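Local atomic coordinates of cryptic loci regulator 2 (Schizosaccharomyces pombe 972h-, PDB entry 5IKJ), a protein that acts upstream of histone deacetylases to promote transcriptional silencing at heterochromatic loci and supports gene silencing by the Snf2/Hdac-containing repressor complex SHREC. Residues F411-D416 / E458-L463; W432-K437 / G493-P498; Y134-D137 / N141-L144; P351-E356 / I360-L365. All blocks are in the same frame, centred on the assembly; numbering follows the deposited sequence.

Contact 1: F411-D416 / E458-L463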
loop_
_atom_site.group_PDB
_atom_site.type_symbol
_atom_site.label_atom_id
_atom_site.label_comp_id
_atom_site.label_asym_id
_atom_site.label_seq_id
_atom_site.Cartn_x
_atom_site.Cartn_y
_atom_site.Cartn_z
ATOM N N PHE A 411 -8.164 17.045 -13.621
ATOM C CA PHE A 411 -7.411 15.844 -13.290
ATOM C C PHE A 411 -8.269 14.618 -13.565
ATOM O O PHE A 411 -9.499 14.699 -13.639
ATOM C CB PHE A 411 -6.955 15.853 -11.826
ATOM C CG PHE A 411 -8.079 16.005 -10.839
ATOM C CD1 PHE A 411 -8.881 14.924 -10.505
ATOM C CD2 PHE A 411 -8.328 17.225 -10.236
ATOM C CE1 PHE A 411 -9.912 15.062 -9.595
ATOM C CE2 PHE A 411 -9.357 17.368 -9.325
ATOM C CZ PHE A 411 -10.149 16.285 -9.004
ATOM N N MET A 412 -7.597 13.481 -13.717
ATOM C CA MET A 412 -8.248 12.178 -13.750
ATOM C C MET A 412 -8.146 11.539 -12.374
ATOM O O MET A 412 -7.070 11.530 -11.767
ATOM C CB MET A 412 -7.614 11.259 -14.797
ATOM C CG MET A 412 -8.023 9.784 -14.661
ATOM S SD MET A 412 -7.192 8.675 -15.809
ATOM C CE MET A 412 -8.011 9.087 -17.347
ATOM N N TYR A 413 -9.264 11.007 -11.889
ATOM C CA TYR A 413 -9.286 10.191 -10.676
ATOM C C TYR A 413 -9.086 8.743 -11.113
ATOM O O TYR A 413 -10.005 8.102 -11.625
ATOM C CB TYR A 413 -10.596 10.400 -9.925
ATOM C CG TYR A 413 -10.789 9.545 -8.692
ATOM C CD1 TYR A 413 -9.708 9.001 -8.008
ATOM C CD2 TYR A 413 -12.065 9.281 -8.214
ATOM C CE1 TYR A 413 -9.898 8.219 -6.881
ATOM C CE2 TYR A 413 -12.265 8.502 -7.093
ATOM C CZ TYR A 413 -11.179 7.974 -6.429
ATOM O OH TYR A 413 -11.383 7.197 -5.309
ATOM N N ILE A 414 -7.873 8.229 -10.908
ATOM C CA ILE A 414 -7.463 6.978 -11.534
ATOM C C ILE A 414 -8.191 5.810 -10.884
ATOM O O ILE A 414 -8.193 5.658 -9.655
ATOM C CB ILE A 414 -5.939 6.808 -11.440
ATOM C CG1 ILE A 414 -5.230 7.958 -12.161
ATOM C CG2 ILE A 414 -5.507 5.470 -12.037
ATOM C CD1 ILE A 414 -3.737 8.018 -11.899
ATOM N N SER A 415 -8.805 4.970 -11.716
ATOM C CA SER A 415 -9.455 3.748 -11.265
ATOM C C SER A 415 -8.610 2.506 -11.485
ATOM O O SER A 415 -8.684 1.568 -10.684
ATOM C CB SER A 415 -10.793 3.563 -11.992
ATOM O OG SER A 415 -11.730 4.549 -11.602
ATOM N N ASP A 416 -7.810 2.480 -12.547
ATOM C CA ASP A 416 -7.129 1.264 -12.960
ATOM C C ASP A 416 -5.936 1.644 -13.823
ATOM O O ASP A 416 -6.014 2.584 -14.619
ATOM C CB ASP A 416 -8.082 0.345 -13.738
ATOM C CG ASP A 416 -7.678 -1.113 -13.667
ATOM O OD1 ASP A 416 -6.480 -1.395 -13.460
ATOM O OD2 ASP A 416 -8.564 -1.983 -13.818
ATOM N N GLU A 458 -20.010 11.794 -2.401
ATOM C CA GLU A 458 -19.516 11.060 -3.557
ATOM C C GLU A 458 -18.063 11.371 -3.896
ATOM O O GLU A 458 -17.563 10.884 -4.914
ATOM C CB GLU A 458 -20.398 11.352 -4.774
ATOM C CG GLU A 458 -21.779 10.728 -4.701
ATOM C CD GLU A 458 -22.503 10.761 -6.033
ATOM O OE1 GLU A 458 -23.640 10.248 -6.109
ATOM O OE2 GLU A 458 -21.933 11.296 -7.006
ATOM N N LEU A 459 -17.376 12.168 -3.076
ATOM C CA LEU A 459 -15.971 12.421 -3.352
ATOM C C LEU A 459 -15.091 11.423 -2.606
ATOM O O LEU A 459 -15.486 10.898 -1.561
ATOM C CB LEU A 459 -15.588 13.836 -2.927
ATOM C CG LEU A 459 -16.221 15.002 -3.685
ATOM C CD1 LEU A 459 -15.833 16.315 -3.031
ATOM C CD2 LEU A 459 -15.804 14.993 -5.139
ATOM N N PRO A 460 -13.897 11.131 -3.115
ATOM C CA PRO A 460 -12.919 10.406 -2.301
ATOM C C PRO A 460 -12.471 11.250 -1.119
ATOM O O PRO A 460 -12.536 12.481 -1.135
ATOM C CB PRO A 460 -11.762 10.139 -3.271
ATOM C CG PRO A 460 -11.942 11.122 -4.377
ATOM C CD PRO A 460 -13.416 11.346 -4.490
ATOM N N ARG A 461 -12.013 10.559 -0.073
ATOM C CA ARG A 461 -11.633 11.242 1.159
ATOM C C ARG A 461 -10.620 12.347 0.889
ATOM O O ARG A 461 -10.683 13.423 1.495
ATOM C CB ARG A 461 -11.066 10.234 2.158
ATOM C CG ARG A 461 -10.993 10.756 3.581
ATOM C CD ARG A 461 -9.581 10.682 4.125
ATOM N NE ARG A 461 -9.478 11.289 5.449
ATOM C CZ ARG A 461 -8.334 11.652 6.020
ATOM N NH1 ARG A 461 -7.183 11.481 5.384
ATOM N NH2 ARG A 461 -8.340 12.195 7.230
ATOM N N ARG A 462 -9.679 12.098 -0.023
ATOM C CA ARG A 462 -8.664 13.096 -0.347
ATOM C C ARG A 462 -9.303 14.412 -0.776
ATOM O O ARG A 462 -8.915 15.486 -0.303
ATOM C CB ARG A 462 -7.744 12.550 -1.440
ATOM C CG ARG A 462 -6.648 13.493 -1.906
ATOM C CD ARG A 462 -5.822 12.822 -2.994
ATOM N NE ARG A 462 -4.636 13.581 -3.375
ATOM C CZ ARG A 462 -3.770 13.186 -4.304
ATOM N NH1 ARG A 462 -3.958 12.041 -4.950
ATOM N NH2 ARG A 462 -2.713 13.932 -4.592
ATOM N N LEU A 463 -10.288 14.349 -1.674
ATOM C CA LEU A 463 -10.930 15.567 -2.156
ATOM C C LEU A 463 -11.894 16.151 -1.130
ATOM O O LEU A 463 -12.057 17.375 -1.068
ATOM C CB LEU A 463 -11.659 15.295 -3.473
ATOM C CG LEU A 463 -10.774 15.022 -4.692
ATOM C CD1 LEU A 463 -11.629 14.760 -5.924
ATOM C CD2 LEU A 463 -9.811 16.174 -4.959
#

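Contact 2: W432-K437 / G493-P498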
loop_
_atom_site.group_PDB
_atom_site.type_symbol
_atom_site.label_atom_id
_atom_site.label_comp_id
_atom_site.label_asym_id
_atom_site.label_seq_id
_atom_site.Cartn_x
_atom_site.Cartn_y
_atom_site.Cartn_z
ATOM N N TRP A 432 -12.479 15.155 -13.888
ATOM C CA TRP A 432 -13.055 16.162 -13.012
ATOM C C TRP A 432 -12.544 17.545 -13.386
ATOM O O TRP A 432 -11.529 17.697 -14.070
ATOM C CB TRP A 432 -12.712 15.895 -11.541
ATOM C CG TRP A 432 -13.211 14.590 -11.016
ATOM C CD1 TRP A 432 -12.812 13.342 -11.397
ATOM C CD2 TRP A 432 -14.195 14.401 -9.994
ATOM N NE1 TRP A 432 -13.494 12.388 -10.681
ATOM C CE2 TRP A 432 -14.348 13.012 -9.812
ATOM C CE3 TRP A 432 -14.963 15.271 -9.216
ATOM C CZ2 TRP A 432 -15.240 12.475 -8.887
ATOM C CZ3 TRP A 432 -15.847 14.737 -8.301
ATOM C CH2 TRP A 432 -15.978 13.352 -8.143
ATOM N N THR A 433 -13.269 18.555 -12.915
ATOM C CA THR A 433 -12.817 19.936 -12.937
ATOM C C THR A 433 -12.843 20.478 -11.514
ATOM O O THR A 433 -13.630 20.026 -10.677
ATOM C CB THR A 433 -13.694 20.810 -13.849
ATOM O OG1 THR A 433 -13.068 22.084 -14.041
ATOM C CG2 THR A 433 -15.082 21.018 -13.247
ATOM N N GLN A 434 -11.973 21.446 -11.242
ATOM C CA GLN A 434 -11.895 22.076 -9.931
ATOM C C GLN A 434 -12.194 23.561 -10.065
ATOM O O GLN A 434 -11.783 24.203 -11.037
ATOM C CB GLN A 434 -10.517 21.869 -9.291
ATOM C CG GLN A 434 -9.378 22.582 -10.002
ATOM C CD GLN A 434 -8.015 22.185 -9.465
ATOM O OE1 GLN A 434 -7.083 21.937 -10.230
ATOM N NE2 GLN A 434 -7.889 22.131 -8.143
ATOM N N ILE A 435 -12.913 24.101 -9.084
ATOM C CA ILE A 435 -13.325 25.499 -9.082
ATOM C C ILE A 435 -12.867 26.124 -7.773
ATOM O O ILE A 435 -13.261 25.667 -6.693
ATOM C CB ILE A 435 -14.847 25.652 -9.245
ATOM C CG1 ILE A 435 -15.325 24.938 -10.511
ATOM C CG2 ILE A 435 -15.237 27.124 -9.288
ATOM C CD1 ILE A 435 -15.796 23.516 -10.275
ATOM N N ASP A 436 -12.043 27.164 -7.869
ATOM C CA ASP A 436 -11.621 27.935 -6.703
ATOM C C ASP A 436 -12.579 29.109 -6.542
ATOM O O ASP A 436 -12.600 30.020 -7.376
ATOM C CB ASP A 436 -10.181 28.415 -6.858
ATOM C CG ASP A 436 -9.577 28.875 -5.545
ATOM O OD1 ASP A 436 -10.338 29.064 -4.573
ATOM O OD2 ASP A 436 -8.342 29.050 -5.485
ATOM N N LYS A 437 -13.370 29.090 -5.466
ATOM C CA LYS A 437 -14.395 30.113 -5.289
ATOM C C LYS A 437 -13.778 31.495 -5.117
ATOM O O LYS A 437 -14.362 32.494 -5.552
ATOM C CB LYS A 437 -15.276 29.778 -4.085
ATOM C CG LYS A 437 -15.636 28.307 -3.956
ATOM C CD LYS A 437 -16.690 28.100 -2.881
ATOM C CE LYS A 437 -16.604 26.717 -2.252
ATOM N NZ LYS A 437 -16.954 26.763 -0.807
ATOM N N GLY A 493 1.458 14.295 -15.251
ATOM C CA GLY A 493 2.082 14.255 -13.946
ATOM C C GLY A 493 1.030 14.176 -12.857
ATOM O O GLY A 493 -0.157 13.990 -13.122
ATOM N N ARG A 494 1.503 14.314 -11.624
ATOM C CA ARG A 494 0.610 14.307 -10.478
ATOM C C ARG A 494 -0.216 15.585 -10.418
ATOM O O ARG A 494 0.220 16.657 -10.843
ATOM C CB ARG A 494 1.398 14.174 -9.177
ATOM C CG ARG A 494 2.045 12.821 -8.941
ATOM C CD ARG A 494 2.789 12.813 -7.610
ATOM N NE ARG A 494 1.940 13.278 -6.516
ATOM C CZ ARG A 494 2.341 13.415 -5.257
ATOM N NH1 ARG A 494 3.586 13.122 -4.913
ATOM N NH2 ARG A 494 1.489 13.848 -4.340
ATOM N N TRP A 495 -1.424 15.456 -9.880
ATOM C CA TRP A 495 -2.192 16.598 -9.411
ATOM C C TRP A 495 -1.865 16.825 -7.942
ATOM O O TRP A 495 -1.869 15.880 -7.148
ATOM C CB TRP A 495 -3.691 16.357 -9.596
ATOM C CG TRP A 495 -4.574 17.427 -9.017
ATOM C CD1 TRP A 495 -5.073 18.520 -9.665
ATOM C CD2 TRP A 495 -5.072 17.497 -7.674
ATOM N NE1 TRP A 495 -5.848 19.266 -8.809
ATOM C CE2 TRP A 495 -5.862 18.660 -7.581
ATOM C CE3 TRP A 495 -4.922 16.691 -6.542
ATOM C CZ2 TRP A 495 -6.502 19.035 -6.401
ATOM C CZ3 TRP A 495 -5.558 17.066 -5.370
ATOM C CH2 TRP A 495 -6.338 18.227 -5.309
ATOM N N TYR A 496 -1.570 18.070 -7.588
ATOM C CA TYR A 496 -1.234 18.425 -6.219
ATOM C C TYR A 496 -2.331 19.290 -5.615
ATOM O O TYR A 496 -2.986 20.073 -6.310
ATOM C CB TYR A 496 0.107 19.166 -6.151
ATOM C CG TYR A 496 1.295 18.343 -6.594
ATOM C CD1 TYR A 496 1.877 17.413 -5.744
ATOM C CD2 TYR A 496 1.842 18.505 -7.858
ATOM C CE1 TYR A 496 2.965 16.663 -6.144
ATOM C CE2 TYR A 496 2.929 17.760 -8.266
ATOM C CZ TYR A 496 3.487 16.841 -7.405
ATOM O OH TYR A 496 4.571 16.094 -7.804
ATOM N N GLU A 497 -2.522 19.138 -4.308
ATOM C CA GLU A 497 -3.516 19.927 -3.604
ATOM C C GLU A 497 -3.226 21.413 -3.829
ATOM O O GLU A 497 -2.072 21.803 -4.031
ATOM C CB GLU A 497 -3.512 19.590 -2.110
ATOM C CG GLU A 497 -4.006 18.179 -1.778
ATOM C CD GLU A 497 -3.013 17.098 -2.161
ATOM O OE1 GLU A 497 -1.868 17.440 -2.525
ATOM O OE2 GLU A 497 -3.377 15.905 -2.098
ATOM N N PRO A 498 -4.257 22.263 -3.815
ATOM C CA PRO A 498 -4.050 23.657 -4.249
ATOM C C PRO A 498 -3.052 24.423 -3.398
ATOM O O PRO A 498 -2.410 25.352 -3.905
ATOM C CB PRO A 498 -5.457 24.263 -4.168
ATOM C CG PRO A 498 -6.193 23.406 -3.196
ATOM C CD PRO A 498 -5.629 22.026 -3.337
#

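Contact 3: Y134-D137 / N141-L144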
loop_
_atom_site.group_PDB
_atom_site.type_symbol
_atom_site.label_atom_id
_atom_site.label_comp_id
_atom_site.label_asym_id
_atom_site.label_seq_id
_atom_site.Cartn_x
_atom_site.Cartn_y
_atom_site.Cartn_z
ATOM N N TYR A 134 -21.052 -3.861 14.198
ATOM C CA TYR A 134 -20.255 -2.951 15.027
ATOM C C TYR A 134 -19.259 -3.758 15.842
ATOM O O TYR A 134 -19.573 -4.836 16.338
ATOM C CB TYR A 134 -21.139 -1.993 15.798
ATOM C CG TYR A 134 -21.706 -0.982 14.832
ATOM C CD1 TYR A 134 -22.695 -1.343 13.930
ATOM C CD2 TYR A 134 -21.201 0.303 14.765
ATOM C CE1 TYR A 134 -23.198 -0.438 13.022
ATOM C CE2 TYR A 134 -21.700 1.218 13.861
ATOM C CZ TYR A 134 -22.698 0.841 12.992
ATOM O OH TYR A 134 -23.196 1.750 12.090
ATOM N N LEU A 135 -18.042 -3.235 15.933
ATOM C CA LEU A 135 -16.920 -3.984 16.474
ATOM C C LEU A 135 -15.897 -3.026 17.060
ATOM O O LEU A 135 -15.716 -1.910 16.565
ATOM C CB LEU A 135 -16.268 -4.828 15.371
ATOM C CG LEU A 135 -16.227 -6.351 15.487
ATOM C CD1 LEU A 135 -17.590 -6.942 15.819
ATOM C CD2 LEU A 135 -15.711 -6.913 14.172
ATOM N N THR A 136 -15.226 -3.472 18.118
ATOM C CA THR A 136 -14.097 -2.725 18.653
ATOM C C THR A 136 -12.891 -2.859 17.728
ATOM O O THR A 136 -12.676 -3.896 17.093
ATOM C CB THR A 136 -13.734 -3.213 20.058
ATOM O OG1 THR A 136 -12.548 -2.546 20.507
ATOM C CG2 THR A 136 -13.499 -4.722 20.077
ATOM N N ASP A 137 -12.098 -1.791 17.654
ATOM C CA ASP A 137 -10.930 -1.748 16.784
ATOM C C ASP A 137 -9.639 -2.125 17.498
ATOM O O ASP A 137 -8.573 -2.104 16.875
ATOM C CB ASP A 137 -10.786 -0.355 16.159
ATOM C CG ASP A 137 -10.815 0.755 17.191
ATOM O OD1 ASP A 137 -10.526 0.480 18.373
ATOM O OD2 ASP A 137 -11.126 1.906 16.816
ATOM N N ASN A 141 -8.115 -7.944 21.644
ATOM C CA ASN A 141 -9.197 -8.653 22.315
ATOM C C ASN A 141 -9.768 -9.800 21.494
ATOM O O ASN A 141 -10.396 -10.698 22.067
ATOM C CB ASN A 141 -10.329 -7.681 22.661
ATOM C CG ASN A 141 -10.102 -6.962 23.973
ATOM O OD1 ASN A 141 -8.966 -6.669 24.348
ATOM N ND2 ASN A 141 -11.184 -6.682 24.687
ATOM N N TYR A 142 -9.572 -9.796 20.178
ATOM C CA TYR A 142 -10.129 -10.845 19.339
ATOM C C TYR A 142 -9.546 -12.201 19.727
ATOM O O TYR A 142 -8.446 -12.303 20.274
ATOM C CB TYR A 142 -9.852 -10.563 17.862
ATOM C CG TYR A 142 -10.628 -9.397 17.287
ATOM C CD1 TYR A 142 -10.522 -8.127 17.834
ATOM C CD2 TYR A 142 -11.455 -9.564 16.181
ATOM C CE1 TYR A 142 -11.220 -7.059 17.306
ATOM C CE2 TYR A 142 -12.158 -8.501 15.646
ATOM C CZ TYR A 142 -12.036 -7.250 16.214
ATOM O OH TYR A 142 -12.733 -6.186 15.690
ATOM N N TYR A 143 -10.304 -13.253 19.434
ATOM C CA TYR A 143 -9.882 -14.604 19.769
ATOM C C TYR A 143 -10.688 -15.587 18.936
ATOM O O TYR A 143 -11.828 -15.308 18.553
ATOM C CB TYR A 143 -10.062 -14.894 21.262
ATOM C CG TYR A 143 -11.494 -15.159 21.665
ATOM C CD1 TYR A 143 -12.358 -14.113 21.960
ATOM C CD2 TYR A 143 -11.980 -16.457 21.752
ATOM C CE1 TYR A 143 -13.668 -14.353 22.330
ATOM C CE2 TYR A 143 -13.286 -16.706 22.119
ATOM C CZ TYR A 143 -14.127 -15.652 22.409
ATOM O OH TYR A 143 -15.430 -15.901 22.776
ATOM N N LEU A 144 -10.083 -16.739 18.660
ATOM C CA LEU A 144 -10.761 -17.801 17.923
ATOM C C LEU A 144 -11.819 -18.438 18.812
ATOM O O LEU A 144 -11.494 -19.061 19.830
ATOM C CB LEU A 144 -9.754 -18.844 17.447
ATOM C CG LEU A 144 -9.387 -18.809 15.962
ATOM C CD1 LEU A 144 -8.911 -17.425 15.544
ATOM C CD2 LEU A 144 -8.325 -19.856 15.661
#

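Contact 4: P351-E356 / I360-L365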
loop_
_atom_site.group_PDB
_atom_site.type_symbol
_atom_site.label_atom_id
_atom_site.label_comp_id
_atom_site.label_asym_id
_atom_site.label_seq_id
_atom_site.Cartn_x
_atom_site.Cartn_y
_atom_site.Cartn_z
ATOM N N PRO A 351 -18.587 -2.499 3.020
ATOM C CA PRO A 351 -17.943 -2.693 4.325
ATOM C C PRO A 351 -18.911 -3.291 5.336
ATOM O O PRO A 351 -20.015 -2.783 5.542
ATOM C CB PRO A 351 -17.507 -1.279 4.719
ATOM C CG PRO A 351 -17.360 -0.555 3.430
ATOM C CD PRO A 351 -18.384 -1.135 2.500
ATOM N N LYS A 352 -18.490 -4.389 5.964
ATOM C CA LYS A 352 -19.344 -5.131 6.882
ATOM C C LYS A 352 -19.014 -4.884 8.347
ATOM O O LYS A 352 -19.908 -4.977 9.194
ATOM C CB LYS A 352 -19.240 -6.635 6.598
ATOM C CG LYS A 352 -20.396 -7.456 7.151
ATOM C CD LYS A 352 -20.023 -8.925 7.323
ATOM C CE LYS A 352 -19.519 -9.562 6.031
ATOM N NZ LYS A 352 -20.559 -9.616 4.967
ATOM N N PHE A 353 -17.763 -4.570 8.666
ATOM C CA PHE A 353 -17.326 -4.361 10.040
ATOM C C PHE A 353 -16.944 -2.899 10.229
ATOM O O PHE A 353 -16.201 -2.338 9.417
ATOM C CB PHE A 353 -16.138 -5.264 10.378
ATOM C CG PHE A 353 -16.383 -6.723 10.106
ATOM C CD1 PHE A 353 -17.139 -7.490 10.976
ATOM C CD2 PHE A 353 -15.843 -7.329 8.983
ATOM C CE1 PHE A 353 -17.360 -8.833 10.728
ATOM C CE2 PHE A 353 -16.060 -8.672 8.730
ATOM C CZ PHE A 353 -16.818 -9.425 9.603
ATOM N N HIS A 354 -17.451 -2.289 11.299
ATOM C CA HIS A 354 -17.193 -0.888 11.597
ATOM C C HIS A 354 -16.798 -0.741 13.060
ATOM O O HIS A 354 -16.960 -1.659 13.868
ATOM C CB HIS A 354 -18.419 -0.017 11.291
ATOM C CG HIS A 354 -18.875 -0.092 9.867
ATOM N ND1 HIS A 354 -19.368 -1.250 9.305
ATOM C CD2 HIS A 354 -18.912 0.846 8.891
ATOM C CE1 HIS A 354 -19.688 -1.022 8.043
ATOM N NE2 HIS A 354 -19.421 0.242 7.767
ATOM N N ASP A 355 -16.277 0.437 13.393
ATOM C CA ASP A 355 -15.883 0.726 14.765
ATOM C C ASP A 355 -17.121 0.933 15.629
ATOM O O ASP A 355 -17.978 1.765 15.315
ATOM C CB ASP A 355 -14.993 1.966 14.808
ATOM C CG ASP A 355 -14.171 2.054 16.079
ATOM O OD1 ASP A 355 -13.719 1.000 16.572
ATOM O OD2 ASP A 355 -13.974 3.179 16.584
ATOM N N GLU A 356 -17.213 0.177 16.727
ATOM C CA GLU A 356 -18.421 0.212 17.544
ATOM C C GLU A 356 -18.585 1.546 18.263
ATOM O O GLU A 356 -19.716 1.958 18.545
ATOM C CB GLU A 356 -18.412 -0.936 18.555
ATOM C CG GLU A 356 -17.375 -0.806 19.663
ATOM C CD GLU A 356 -17.464 -1.936 20.671
ATOM O OE1 GLU A 356 -18.321 -2.827 20.494
ATOM O OE2 GLU A 356 -16.681 -1.931 21.644
ATOM N N ILE A 360 -16.269 4.009 12.387
ATOM C CA ILE A 360 -15.245 4.055 11.337
ATOM C C ILE A 360 -15.231 2.719 10.603
ATOM O O ILE A 360 -15.284 1.662 11.259
ATOM C CB ILE A 360 -13.874 4.367 11.946
ATOM C CG1 ILE A 360 -13.888 5.731 12.640
ATOM C CG2 ILE A 360 -12.786 4.354 10.874
ATOM C CD1 ILE A 360 -12.708 5.957 13.560
ATOM N N PRO A 361 -15.162 2.694 9.269
ATOM C CA PRO A 361 -15.168 1.406 8.562
ATOM C C PRO A 361 -13.802 0.741 8.657
ATOM O O PRO A 361 -12.773 1.377 8.415
ATOM C CB PRO A 361 -15.506 1.795 7.119
ATOM C CG PRO A 361 -14.912 3.159 6.971
ATOM C CD PRO A 361 -14.989 3.824 8.336
ATOM N N LEU A 362 -13.792 -0.538 9.020
ATOM C CA LEU A 362 -12.534 -1.261 9.135
ATOM C C LEU A 362 -11.881 -1.424 7.767
ATOM O O LEU A 362 -12.553 -1.590 6.745
ATOM C CB LEU A 362 -12.754 -2.634 9.772
ATOM C CG LEU A 362 -13.106 -2.680 11.262
ATOM C CD1 LEU A 362 -13.120 -4.126 11.741
ATOM C CD2 LEU A 362 -12.136 -1.854 12.105
ATOM N N THR A 363 -10.553 -1.362 7.757
ATOM C CA THR A 363 -9.768 -1.572 6.548
ATOM C C THR A 363 -9.515 -3.065 6.384
ATOM O O THR A 363 -8.872 -3.687 7.238
ATOM C CB THR A 363 -8.449 -0.805 6.619
ATOM O OG1 THR A 363 -8.714 0.598 6.750
ATOM C CG2 THR A 363 -7.612 -1.043 5.366
ATOM N N VAL A 364 -10.018 -3.641 5.296
ATOM C CA VAL A 364 -9.886 -5.069 5.032
ATOM C C VAL A 364 -8.740 -5.278 4.054
ATOM O O VAL A 364 -8.718 -4.683 2.968
ATOM C CB VAL A 364 -11.197 -5.665 4.491
ATOM C CG1 VAL A 364 -11.061 -7.172 4.319
ATOM C CG2 VAL A 364 -12.347 -5.341 5.434
ATOM N N LEU A 365 -7.799 -6.130 4.433
ATOM C CA LEU A 365 -6.598 -6.347 3.643
ATOM C C LEU A 365 -6.925 -7.221 2.437
ATOM O O LEU A 365 -7.317 -8.380 2.619
ATOM C CB LEU A 365 -5.532 -7.016 4.495
ATOM C CG LEU A 365 -4.148 -7.237 3.891
ATOM C CD1 LEU A 365 -3.461 -5.909 3.617
ATOM C CD2 LEU A 365 -3.331 -8.094 4.845
#

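Contact 1: F411-D416 / E458-L463
Tyr413 of strand 411-419 reaches across to Pro460, at the N-cap position of helix 461-469. Its CB points toward that helix start, and with CG anti to the backbone N (chi1 176°) the ring is carried out beside the proline. CE2 is the first ring atom to meet it, 3.8 Å from Pro460 CG and close also to Pro460 CD. CZ sits equally near Pro460 CG, and the side chain ends with Tyr413 OH 3.6 Å from Pro460 CB. The result is a CH-pi contact, Pro460 CG standing 4.1 Å from the Tyr413 ring centroid over one face, displaced toward the rim. Both segments belong to the Clr2 family region of the SH3 clan, and here a helix start packs against one strand of its curled sheet. The Tyr413 hydroxyl bonds to Asn392, so an alanine here would probably leave Asn392 OD1 without this mate and take away the ring face that Pro460 CG packs on. Leu463, on the first turn of the helix, comes to Phe411 from the opposite direction: its CD1 lies 3.7 Å from Phe411 CZ, obliquely to the ring, with Leu463 CD2 at 4.1 Å from that same CZ. Acidic side chains of another protein chain pack on both Tyr413 and Pro460.

Contact 2: W432-K437 / G493-P498
Gln434 and Trp495 carry this contact, the glutamine reaching from strand 425-436 to the indole edge just beyond the end of strand 491-494. Along the first segment, Trp432 comes before it and lays its ring nearly parallel to that of Phe411, which in turn meets Trp495. Thr433 bonds through OG1 to Lys408 O. Gln434 then turns its CB toward the other segment. Its CG lies between the backbone N and the carbonyl carbon (chi1 67°), and the chain beyond runs extended, bringing the amide to the nitrogen side of the indole. Trp495 NE1 donates to Gln434 OE1 over 3.3 Å, a long bond but a fairly straight one at 162° about the hydrogen. The acceptor lies in the indole plane, at the ring edge. Relative to the amide, however, the donor stands well above the carbonyl plane, away from either lone pair; the amide and ring planes are 43° apart. Gln434 NE2 rests beside the six-membered ring, 3.8 Å from Trp495 CZ2. The indole nitrogen of a buried residue thus gains an acceptor from a partly exposed one. The whole contact belongs to the SH3-clan region: Gln434 lies against Thr472 and Phe474 of the adjacent strand 472-476, while Trp495 packs on Arg462 and Leu463 of helix 461-469, and Pro498 bridges that helix and strand through Val466 and Thr472.

Contact 3: Y134-D137 / N141-L144
Tyr142 lays the far end of its ring alongside Leu135 and directs its hydroxyl to the main chain of Thr136. A short connection joins strand 133-135 to strand 143-144, but the two do not pair with each other: the first runs parallel to strand 353-355, the second to strand 14-17. The tyrosine therefore ties together the two ends of a link between separate small parallel sheets. Its CG is anti to the carbonyl carbon (chi1 -70°), and although CB is not aimed at the other segment, the ring carries the hydroxyl across. Tyr142 OH donates to Thr136 O over 2.7 Å, meeting the carbonyl oxygen almost head-on, with an angle of 169° at that oxygen. The acceptor lies at the ring edge, in its plane. Leu135 lies beside the phenol oxygen, with CD2 3.4 Å and CG 3.5 Å from Tyr142 OH. A phenylalanine in place of Tyr142 would probably keep much of the ring packing but leave Thr136 O without this donor, giving the connecting loop more freedom to move. Around the ring stand Ala64 of helix 50-67, Ile15 and Pro13, and the ring of Phe139 meets it at a steep angle. Leu135 also packs on an apolar side chain of another protein chain. On the ring itself, Leu135 CD2 comes within 4.2 Å of Tyr142 CE2, obliquely to the plane.

Contact 4: P351-E356 / I360-L365
Asp355 N donates to Ile360 O over 2.7 Å, the shorter of two backbone bonds that draw these segments together. With Leu362 N donating to Phe353 O at 3.0 Å, it brackets His354 and Pro361, the non-hydrogen-bonded pair of a single antiparallel bridge. This is a small hairpin-like turn-back, with four residues between Asp355 and Ile360. Proline, lacking an N-H, fits the bridge because neither bond needs one from it. The close backbones also bring His354 CA to 3.2 Å from Ile360 O, a CA-H...O contact supplementing the stronger bond to that oxygen. Strand 353-355 runs parallel to strand 133-135 along its other edge, so the segment 360-365 lies against a strand already paired.

Side chains fill in around the bridge. His354, with CG anti to the carbonyl carbon (chi1 -59°), turns its imidazole beside the proline, where CD2 lies 4.0 Å from Pro361 CB; Pro351 adds a looser contact to that same carbon. Leu362 has its CB aimed toward the strand and packs against the CB of Phe353, whose ring leads away and meets Phe68 edge-to-face. Thr363 and Leu365 continue onto Phe228 of helix 214-237. At the turn end, Ile360 CB packs 3.9 Å from Asp355 CB, and Ile360 touches Asn79 of helix 75-82. The tightest apolar approach joins Phe353 CB to Leu362 CD1 at 3.5 Å.

In the fold
The four contacts form two pairs. Contacts 1 and 2, with centres about 11 Å apart, share one sheet through neighbouring strands 411-419 and 425-436; Arg462 NE and Glu497 OE2 form a 2.9 Å salt bridge between them. Contacts 3 and 4 are likewise about 11 Å apart, centre to centre, and join where Leu135 O accepts a probable bond from Glu356 N. There Asp137 OD2 and Asp355 OD1 approach to 2.8 Å; a shared proton may ease this, and Lys83 forms a salt bridge with Asp137. The pairs do not touch: contacts 1 and 4 come closest, about 9 Å between nearest atoms. None includes the zinc ligands His189, Cys204, Cys206 and Cys209.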